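PDB 2GP4: 6-phosphogluconate dehydratase from Shewanella oneidensis, which probably catalyses the dehydration of 6-phosphogluconate to 2-keto-3-deoxy-6-phosphogluconate in the Entner-Doudoroff pathway, and is captured here without its iron-sulfur cluster. Local coordinates for residues A[472-477]-A[507-512]; A[24-29]-A[385-390]; A[151-156]-A[181-186]. All coordinates share one frame; numbering follows the deposited sequence.

Interaction 1 of 3, residues A[472-477]-A[507-512]; sequences DDQNKL and LHKLTP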
loop_
_atom_site.group_PDB
_atom_site.type_symbol
_atom_site.label_atom_id
_atom_site.label_comp_id
_atom_site.label_asym_id
_atom_site.label_seq_id
_atom_site.Cartn_x
_atom_site.Cartn_y
_atom_site.Cartn_z
ATOM N N ASP A 472 24.332 -10.411 -3.595
ATOM C CA ASP A 472 23.068 -11.116 -3.832
ATOM C C ASP A 472 22.381 -11.549 -2.542
ATOM O O ASP A 472 21.453 -12.363 -2.550
ATOM C CB ASP A 472 23.250 -12.291 -4.811
ATOM C CG ASP A 472 24.254 -13.330 -4.329
ATOM O OD1 ASP A 472 24.590 -13.375 -3.125
ATOM O OD2 ASP A 472 24.698 -14.127 -5.179
ATOM N N ASP A 473 22.845 -10.980 -1.437
ATOM C CA ASP A 473 22.314 -11.256 -0.115
ATOM C C ASP A 473 22.643 -10.044 0.734
ATOM O O ASP A 473 23.798 -9.623 0.795
ATOM C CB ASP A 473 22.973 -12.514 0.460
ATOM C CG ASP A 473 22.343 -12.979 1.764
ATOM O OD1 ASP A 473 21.911 -12.137 2.584
ATOM O OD2 ASP A 473 22.306 -14.210 1.984
ATOM N N GLN A 474 21.629 -9.481 1.386
ATOM C CA GLN A 474 21.808 -8.279 2.200
ATOM C C GLN A 474 22.775 -8.496 3.379
ATOM O O GLN A 474 23.322 -7.535 3.924
ATOM C CB GLN A 474 20.458 -7.738 2.684
ATOM C CG GLN A 474 19.780 -8.560 3.785
ATOM C CD GLN A 474 18.713 -7.771 4.537
ATOM O OE1 GLN A 474 18.689 -6.536 4.499
ATOM N NE2 GLN A 474 17.828 -8.482 5.224
ATOM N N ASN A 475 22.975 -9.756 3.759
ATOM C CA ASN A 475 23.880 -10.102 4.850
ATOM C C ASN A 475 25.361 -9.953 4.494
ATOM O O ASN A 475 26.198 -9.816 5.385
ATOM C CB ASN A 475 23.591 -11.513 5.362
ATOM C CG ASN A 475 22.186 -11.655 5.913
ATOM O OD1 ASN A 475 21.803 -10.974 6.865
ATOM N ND2 ASN A 475 21.409 -12.542 5.313
ATOM N N LYS A 476 25.670 -9.971 3.198
ATOM C CA LYS A 476 27.037 -9.812 2.696
ATOM C C LYS A 476 27.565 -8.378 2.812
ATOM O O LYS A 476 28.767 -8.139 2.636
ATOM C CB LYS A 476 27.115 -10.251 1.232
ATOM C CG LYS A 476 27.101 -11.748 1.015
ATOM C CD LYS A 476 27.179 -12.063 -0.465
ATOM C CE LYS A 476 27.518 -13.526 -0.708
ATOM N NZ LYS A 476 26.345 -14.415 -0.543
ATOM N N LEU A 477 26.671 -7.437 3.114
ATOM C CA LEU A 477 26.993 -6.012 3.107
ATOM C C LEU A 477 27.918 -5.578 4.245
ATOM O O LEU A 477 28.814 -4.756 4.038
ATOM C CB LEU A 477 25.711 -5.167 3.119
ATOM C CG LEU A 477 25.898 -3.655 2.933
ATOM C CD1 LEU A 477 26.319 -3.342 1.499
ATOM C CD2 LEU A 477 24.641 -2.882 3.319
ATOM N N LEU A 507 14.015 -5.678 3.232
ATOM C CA LEU A 507 15.425 -5.705 3.584
ATOM C C LEU A 507 15.741 -4.559 4.537
ATOM O O LEU A 507 15.802 -3.412 4.131
ATOM C CB LEU A 507 16.293 -5.650 2.323
ATOM C CG LEU A 507 16.018 -6.700 1.237
ATOM C CD1 LEU A 507 16.608 -6.248 -0.085
ATOM C CD2 LEU A 507 16.535 -8.086 1.633
ATOM N N HIS A 508 15.930 -4.888 5.812
ATOM C CA HIS A 508 16.084 -3.880 6.857
ATOM C C HIS A 508 17.538 -3.534 7.166
ATOM O O HIS A 508 17.800 -2.559 7.859
ATOM C CB HIS A 508 15.360 -4.317 8.136
ATOM C CG HIS A 508 13.889 -4.525 7.953
ATOM N ND1 HIS A 508 13.005 -3.480 7.788
ATOM C CD2 HIS A 508 13.148 -5.659 7.897
ATOM C CE1 HIS A 508 11.782 -3.961 7.645
ATOM N NE2 HIS A 508 11.841 -5.279 7.707
ATOM N N LYS A 509 18.472 -4.323 6.643
ATOM C CA LYS A 509 19.893 -4.160 6.969
ATOM C C LYS A 509 20.663 -3.233 6.017
ATOM O O LYS A 509 21.880 -3.087 6.142
ATOM C CB LYS A 509 20.576 -5.534 7.041
ATOM C CG LYS A 509 20.158 -6.371 8.250
ATOM C CD LYS A 509 20.587 -7.828 8.123
ATOM C CE LYS A 509 22.037 -8.030 8.522
ATOM N NZ LYS A 509 22.316 -9.472 8.796
ATOM N N LEU A 510 19.949 -2.599 5.088
ATOM C CA LEU A 510 20.573 -1.829 4.006
ATOM C C LEU A 510 20.721 -0.336 4.286
ATOM O O LEU A 510 21.818 0.221 4.160
ATOM C CB LEU A 510 19.802 -2.041 2.698
ATOM C CG LEU A 510 20.336 -3.034 1.660
ATOM C CD1 LEU A 510 21.182 -4.148 2.270
ATOM C CD2 LEU A 510 19.197 -3.611 0.821
ATOM N N THR A 511 19.612 0.297 4.666
ATOM C CA THR A 511 19.546 1.756 4.844
ATOM C C THR A 511 20.462 2.360 5.929
ATOM O O THR A 511 21.008 3.447 5.716
ATOM C CB THR A 511 18.088 2.251 5.048
ATOM O OG1 THR A 511 17.524 1.619 6.201
ATOM C CG2 THR A 511 17.227 1.934 3.823
ATOM N N PRO A 512 20.621 1.685 7.093
ATOM C CA PRO A 512 21.408 2.298 8.171
ATOM C C PRO A 512 22.873 2.558 7.810
ATOM O O PRO A 512 23.379 3.654 8.054
ATOM C CB PRO A 512 21.324 1.269 9.312
ATOM C CG PRO A 512 20.138 0.417 8.984
ATOM C CD PRO A 512 20.095 0.364 7.494
HETATM O O HOH W 1 15.767 -7.517 7.311
#

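Interaction 2 of 3, residues A[24-29]-A[385-390]; sequences VVQSVT and LLHEDV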
loop_
_atom_site.group_PDB
_atom_site.type_symbol
_atom_site.label_atom_id
_atom_site.label_comp_id
_atom_site.label_asym_id
_atom_site.label_seq_id
_atom_site.Cartn_x
_atom_site.Cartn_y
_atom_site.Cartn_z
ATOM N N VAL A 24 -4.494 16.952 -13.356
ATOM C CA VAL A 24 -3.608 15.786 -13.352
ATOM C C VAL A 24 -4.310 14.513 -12.877
ATOM O O VAL A 24 -4.128 13.443 -13.459
ATOM C CB VAL A 24 -2.356 16.014 -12.487
ATOM C CG1 VAL A 24 -1.558 14.714 -12.346
ATOM C CG2 VAL A 24 -1.493 17.113 -13.086
ATOM N N VAL A 25 -5.088 14.634 -11.809
ATOM C CA VAL A 25 -5.847 13.516 -11.272
ATOM C C VAL A 25 -6.945 13.112 -12.253
ATOM O O VAL A 25 -7.209 11.927 -12.434
ATOM C CB VAL A 25 -6.464 13.849 -9.889
ATOM C CG1 VAL A 25 -7.149 12.636 -9.316
ATOM C CG2 VAL A 25 -5.399 14.351 -8.931
ATOM N N GLN A 26 -7.578 14.092 -12.889
ATOM C CA GLN A 26 -8.598 13.792 -13.891
ATOM C C GLN A 26 -7.980 13.085 -15.095
ATOM O O GLN A 26 -8.542 12.112 -15.603
ATOM C CB GLN A 26 -9.357 15.052 -14.322
ATOM C CG GLN A 26 -10.603 14.766 -15.174
ATOM C CD GLN A 26 -11.612 13.843 -14.485
ATOM O OE1 GLN A 26 -11.640 12.635 -14.739
ATOM N NE2 GLN A 26 -12.435 14.412 -13.606
ATOM N N SER A 27 -6.815 13.570 -15.519
ATOM C CA SER A 27 -6.091 13.010 -16.652
ATOM C C SER A 27 -5.675 11.556 -16.419
ATOM O O SER A 27 -5.869 10.704 -17.286
ATOM C CB SER A 27 -4.858 13.858 -16.966
ATOM O OG SER A 27 -4.074 13.254 -17.975
ATOM N N VAL A 28 -5.095 11.293 -15.252
ATOM C CA VAL A 28 -4.589 9.971 -14.915
ATOM C C VAL A 28 -5.746 8.984 -14.743
ATOM O O VAL A 28 -5.655 7.844 -15.187
ATOM C CB VAL A 28 -3.666 10.017 -13.662
ATOM C CG1 VAL A 28 -3.288 8.610 -13.183
ATOM C CG2 VAL A 28 -2.408 10.811 -13.973
ATOM N N THR A 29 -6.829 9.445 -14.117
ATOM C CA THR A 29 -8.061 8.669 -13.987
ATOM C C THR A 29 -8.602 8.246 -15.348
ATOM O O THR A 29 -8.880 7.061 -15.562
ATOM C CB THR A 29 -9.154 9.440 -13.202
ATOM O OG1 THR A 29 -8.663 9.779 -11.899
ATOM C CG2 THR A 29 -10.412 8.602 -13.062
ATOM N N LEU A 385 -8.640 16.785 -5.380
ATOM C CA LEU A 385 -7.655 15.706 -5.433
ATOM C C LEU A 385 -8.266 14.323 -5.189
ATOM O O LEU A 385 -7.641 13.302 -5.495
ATOM C CB LEU A 385 -6.468 15.990 -4.498
ATOM C CG LEU A 385 -5.617 17.206 -4.894
ATOM C CD1 LEU A 385 -4.706 17.642 -3.766
ATOM C CD2 LEU A 385 -4.826 16.974 -6.186
ATOM N N LEU A 386 -9.483 14.297 -4.650
ATOM C CA LEU A 386 -10.252 13.061 -4.538
ATOM C C LEU A 386 -11.546 13.177 -5.312
ATOM O O LEU A 386 -12.218 14.209 -5.252
ATOM C CB LEU A 386 -10.586 12.737 -3.077
ATOM C CG LEU A 386 -9.489 12.320 -2.102
ATOM C CD1 LEU A 386 -10.026 12.328 -0.676
ATOM C CD2 LEU A 386 -8.942 10.958 -2.469
ATOM N N HIS A 387 -11.900 12.116 -6.030
ATOM C CA HIS A 387 -13.208 12.025 -6.679
ATOM C C HIS A 387 -14.303 11.920 -5.624
ATOM O O HIS A 387 -14.261 11.035 -4.773
ATOM C CB HIS A 387 -13.260 10.810 -7.611
ATOM C CG HIS A 387 -12.309 10.888 -8.765
ATOM N ND1 HIS A 387 -12.556 11.655 -9.884
ATOM C CD2 HIS A 387 -11.115 10.287 -8.979
ATOM C CE1 HIS A 387 -11.556 11.524 -10.737
ATOM N NE2 HIS A 387 -10.670 10.696 -10.213
ATOM N N GLU A 388 -15.275 12.828 -5.680
ATOM C CA GLU A 388 -16.385 12.845 -4.728
ATOM C C GLU A 388 -17.531 11.946 -5.171
ATOM O O GLU A 388 -18.269 11.399 -4.341
ATOM C CB GLU A 388 -16.917 14.266 -4.540
ATOM C CG GLU A 388 -17.768 14.416 -3.281
ATOM C CD GLU A 388 -18.686 15.615 -3.316
ATOM O OE1 GLU A 388 -18.190 16.755 -3.495
ATOM O OE2 GLU A 388 -19.910 15.415 -3.143
ATOM N N ASP A 389 -17.678 11.809 -6.486
ATOM C CA ASP A 389 -18.811 11.117 -7.083
ATOM C C ASP A 389 -18.583 9.608 -7.110
ATOM O O ASP A 389 -18.455 8.999 -8.177
ATOM C CB ASP A 389 -19.081 11.666 -8.493
ATOM C CG ASP A 389 -17.858 11.594 -9.394
ATOM O OD1 ASP A 389 -16.731 11.865 -8.925
ATOM O OD2 ASP A 389 -18.023 11.251 -10.573
ATOM N N VAL A 390 -18.527 9.012 -5.924
ATOM C CA VAL A 390 -18.356 7.566 -5.790
ATOM C C VAL A 390 -19.407 6.964 -4.861
ATOM O O VAL A 390 -19.895 7.632 -3.936
ATOM C CB VAL A 390 -16.923 7.182 -5.290
ATOM C CG1 VAL A 390 -15.886 7.378 -6.395
ATOM C CG2 VAL A 390 -16.541 7.970 -4.042
#

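Interaction 3 of 3, residues A[151-156]-A[181-186]; sequences VIAMAT and LLIGAL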
loop_
_atom_site.group_PDB
_atom_site.type_symbol
_atom_site.label_atom_id
_atom_site.label_comp_id
_atom_site.label_asym_id
_atom_site.label_seq_id
_atom_site.Cartn_x
_atom_site.Cartn_y
_atom_site.Cartn_z
ATOM N N VAL A 151 -2.121 -16.377 -0.420
ATOM C CA VAL A 151 -2.733 -17.441 0.370
ATOM C C VAL A 151 -4.044 -16.960 0.996
ATOM O O VAL A 151 -5.046 -17.669 0.925
ATOM C CB VAL A 151 -1.763 -18.009 1.436
ATOM C CG1 VAL A 151 -2.451 -19.084 2.282
ATOM C CG2 VAL A 151 -0.517 -18.573 0.774
ATOM N N ILE A 152 -4.031 -15.759 1.582
ATOM C CA ILE A 152 -5.236 -15.118 2.166
ATOM C C ILE A 152 -6.350 -14.929 1.121
ATOM O O ILE A 152 -7.517 -15.215 1.396
ATOM C CB ILE A 152 -4.889 -13.751 2.856
ATOM C CG1 ILE A 152 -4.081 -13.987 4.139
ATOM C CG2 ILE A 152 -6.152 -12.923 3.169
ATOM C CD1 ILE A 152 -3.224 -12.800 4.562
ATOM N N ALA A 153 -5.973 -14.448 -0.066
ATOM C CA ALA A 153 -6.886 -14.320 -1.203
ATOM C C ALA A 153 -7.576 -15.642 -1.565
ATOM O O ALA A 153 -8.788 -15.682 -1.783
ATOM C CB ALA A 153 -6.143 -13.759 -2.420
HETATM N N MSE A 154 -6.793 -16.715 -1.627
HETATM C CA MSE A 154 -7.320 -18.033 -1.950
HETATM C C MSE A 154 -8.193 -18.565 -0.827
HETATM O O MSE A 154 -9.258 -19.133 -1.079
HETATM C CB MSE A 154 -6.184 -19.016 -2.252
HETATM C CG MSE A 154 -5.343 -18.592 -3.419
HETATM SE SE MSE A 154 -3.877 -19.809 -3.788
HETATM C CE MSE A 154 -4.571 -20.606 -5.392
ATOM N N ALA A 155 -7.741 -18.373 0.410
ATOM C CA ALA A 155 -8.489 -18.826 1.582
ATOM C C ALA A 155 -9.840 -18.112 1.708
ATOM O O ALA A 155 -10.811 -18.708 2.157
ATOM C CB ALA A 155 -7.655 -18.665 2.855
ATOM N N THR A 156 -9.882 -16.843 1.307
ATOM C CA THR A 156 -11.117 -16.063 1.251
ATOM C C THR A 156 -12.078 -16.670 0.231
ATOM O O THR A 156 -13.268 -16.858 0.521
ATOM C CB THR A 156 -10.824 -14.565 0.921
ATOM O OG1 THR A 156 -9.969 -14.019 1.932
ATOM C CG2 THR A 156 -12.106 -13.725 0.856
ATOM N N LEU A 181 -7.552 -10.139 1.535
ATOM C CA LEU A 181 -9.006 -10.235 1.677
ATOM C C LEU A 181 -9.694 -9.530 0.515
ATOM O O LEU A 181 -10.604 -10.092 -0.098
ATOM C CB LEU A 181 -9.468 -9.634 3.002
ATOM C CG LEU A 181 -9.090 -10.369 4.288
ATOM C CD1 LEU A 181 -9.058 -9.391 5.464
ATOM C CD2 LEU A 181 -10.043 -11.538 4.565
ATOM N N LEU A 182 -9.231 -8.318 0.201
ATOM C CA LEU A 182 -9.798 -7.516 -0.881
ATOM C C LEU A 182 -9.744 -8.271 -2.205
ATOM O O LEU A 182 -10.762 -8.401 -2.877
ATOM C CB LEU A 182 -9.074 -6.169 -1.021
ATOM C CG LEU A 182 -9.907 -4.893 -1.265
ATOM C CD1 LEU A 182 -9.036 -3.744 -1.767
ATOM C CD2 LEU A 182 -11.093 -5.097 -2.195
ATOM N N ILE A 183 -8.559 -8.762 -2.565
ATOM C CA ILE A 183 -8.365 -9.544 -3.789
ATOM C C ILE A 183 -9.347 -10.714 -3.849
ATOM O O ILE A 183 -10.051 -10.884 -4.847
ATOM C CB ILE A 183 -6.910 -10.069 -3.917
ATOM C CG1 ILE A 183 -5.938 -8.902 -4.113
ATOM C CG2 ILE A 183 -6.790 -11.051 -5.087
ATOM C CD1 ILE A 183 -4.477 -9.240 -3.860
ATOM N N GLY A 184 -9.396 -11.505 -2.774
ATOM C CA GLY A 184 -10.300 -12.650 -2.695
ATOM C C GLY A 184 -11.753 -12.233 -2.797
ATOM O O GLY A 184 -12.547 -12.888 -3.471
ATOM N N ALA A 185 -12.097 -11.136 -2.127
ATOM C CA ALA A 185 -13.455 -10.607 -2.135
ATOM C C ALA A 185 -13.908 -10.213 -3.543
ATOM O O ALA A 185 -15.051 -10.472 -3.920
ATOM C CB ALA A 185 -13.569 -9.427 -1.201
ATOM N N LEU A 186 -13.015 -9.603 -4.321
ATOM C CA LEU A 186 -13.368 -9.184 -5.680
ATOM C C LEU A 186 -13.684 -10.346 -6.636
ATOM O O LEU A 186 -14.305 -10.137 -7.681
ATOM C CB LEU A 186 -12.315 -8.235 -6.259
ATOM C CG LEU A 186 -12.193 -6.896 -5.516
ATOM C CD1 LEU A 186 -10.850 -6.234 -5.812
ATOM C CD2 LEU A 186 -13.370 -5.953 -5.815
#

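Interaction 1 of 3, residues A[472-477]-A[507-512]
Gln474 reaches over to the backbone of Lys509 and makes the main polar link of this contact: Lys509 N donates to Gln474 OE1 at 3.1 Å. The bond is moderately bent, with an N-H...O angle of 151°, and the donor is tilted from the carbonyl plane. The other end of the amide is used as well. Gln474 NE2 and His508 N both donate to one water, NE2 at 3.1 Å, so two neighbouring backbone N-H groups are served by a single side chain, one directly and one through solvent. CG of Gln474 sits between its own backbone N and carbonyl carbon (chi1 73°), and from there the chain runs extended to the opposite loop. At the exposed margin Lys509, bent at chi3, brings NZ to Asn475 OD1; the modelled 2.5 Å is too short to be taken literally. Asn475 itself is tied back by an Asx turn, its N donating to Asp473 OD1 at 2.9 Å. Apolar contacts lie deeper. Leu507 CD2 rests against the Gln474 amide, 3.6 Å from CD, while Leu510 CD1 meets Gln474 CB at 3.7 Å and Leu477 CD2 at 3.8 Å. Leu477 and Leu510 also pack on strand 490-494 of the mixed sheet of the C-terminal domain, and the contact joins the loop before helix 477-482 to the start of helix 511-519. With both ends of its amide engaged, Gln474 is probably restrained from flipping, and a polar outer layer covers the buried leucines that pack on the sheet.

Interaction 2 of 3, residues A[24-29]-A[385-390]
Val25, on the N-terminal helix 23-51, points its side chain at the loop 385-390 and opens the contact with its two methyl groups. CG2 meets Leu385 CD2 at 3.8 Å, the two side chains crossing at about a right angle. CG1, anti to the backbone N (chi1 -176°), turns to the loop backbone and the ring, 3.9 Å from Leu385 O and 4.1 Å from His387 NE2. The side chain of Gln26, bent at chi2, brings its amide end loosely beside the His387 ring. One turn after Val25, Thr29 carries the polar centre. His387 NE2 donates to Thr29 OG1 at 2.8 Å, and the hydroxyl lies only 10° from the ring plane, so the imidazole is met at its edge. Thr29 OG1 in turn donates to Val25 O at 2.6 Å, a bond that is possible because OG1 stands beside its own backbone N (chi1 -58°). Val25 O thereby accepts twice, from Thr29 OG1 and from Thr29 N, which approach opposite faces of its carbonyl plane. The methyl CG2 of Thr29 also touches the ring, 3.5 Å from His387 NE2. Around this pair, Val308 of helix 304-316 packs against Val25 and Thr29, and Asn309 OD1 accepts from His387 N. A valine in place of Thr29 would probably leave His387 NE2 without its acceptor and let the imidazole turn more freely beside the helix. The chain of donors running from His387 through Thr29 to Val25 O requires a proton on NE2 and fixes the direction of the hydroxyl, so the buried NE2-H is met by the hydroxyl oxygen, whose own proton goes to the helix carbonyl Val25 O.

Interaction 3 of 3, residues A[151-156]-A[181-186]
Ile152 O is gripped twice by the same residue one turn on: Thr156 N donates at 2.9 Å and Thr156 OG1 at 2.8 Å, from opposite faces of the carbonyl plane. The hydroxyl comes in above that plane, 37° out of it. With OG1 turned back beside its own backbone N (chi1 -60°), the buried hydroxyl finds its partner within helix 145-160, although Leu181 CD2 of helix 179-186 lies against it, 3.6 Å from OG1. The Thr156 methyl CG2 reaches the backbone of Gly184 and Ala185. Ile152 CG2 rests on Leu181 N at 3.5 Å, and Ala153 CB meets Ile183 CG2 at 3.9 Å. Between these contacts the backbones themselves meet: Ala153 CA and Gly184 CA are 4.1 Å apart, and Gly184 CA makes a CH...O contact with Ala153 O. A beta carbon on Gly184 would collide with Ala153 O and Thr156 CB. The segment axes approach to 7.3 Å at a crossing angle of -38°, close packing of two helices through small residues, which joins neighbouring helices of the largely alpha-helical N-terminal domain.

In the fold
The three contacts are separate, with no atoms touching between them. Interactions 2 and 3 belong to the largely helical N-terminal domain, their centres about 27 Å apart and nearest atoms about 14 Å; interaction 3 is nested within the long loop of chain that interaction 2 closes by bringing helix 23-51 to residues 385-390. Interaction 1 follows later in the chain, in the mainly beta C-terminal domain, on the opposite side of the chain's centre from interaction 2, with centres about 39 Å apart. Its nearest atoms to interaction 3 are about 17 Å away. The model lacks the iron-sulfur cluster, and the three contacts stand as structural packing, without an established link to the active site.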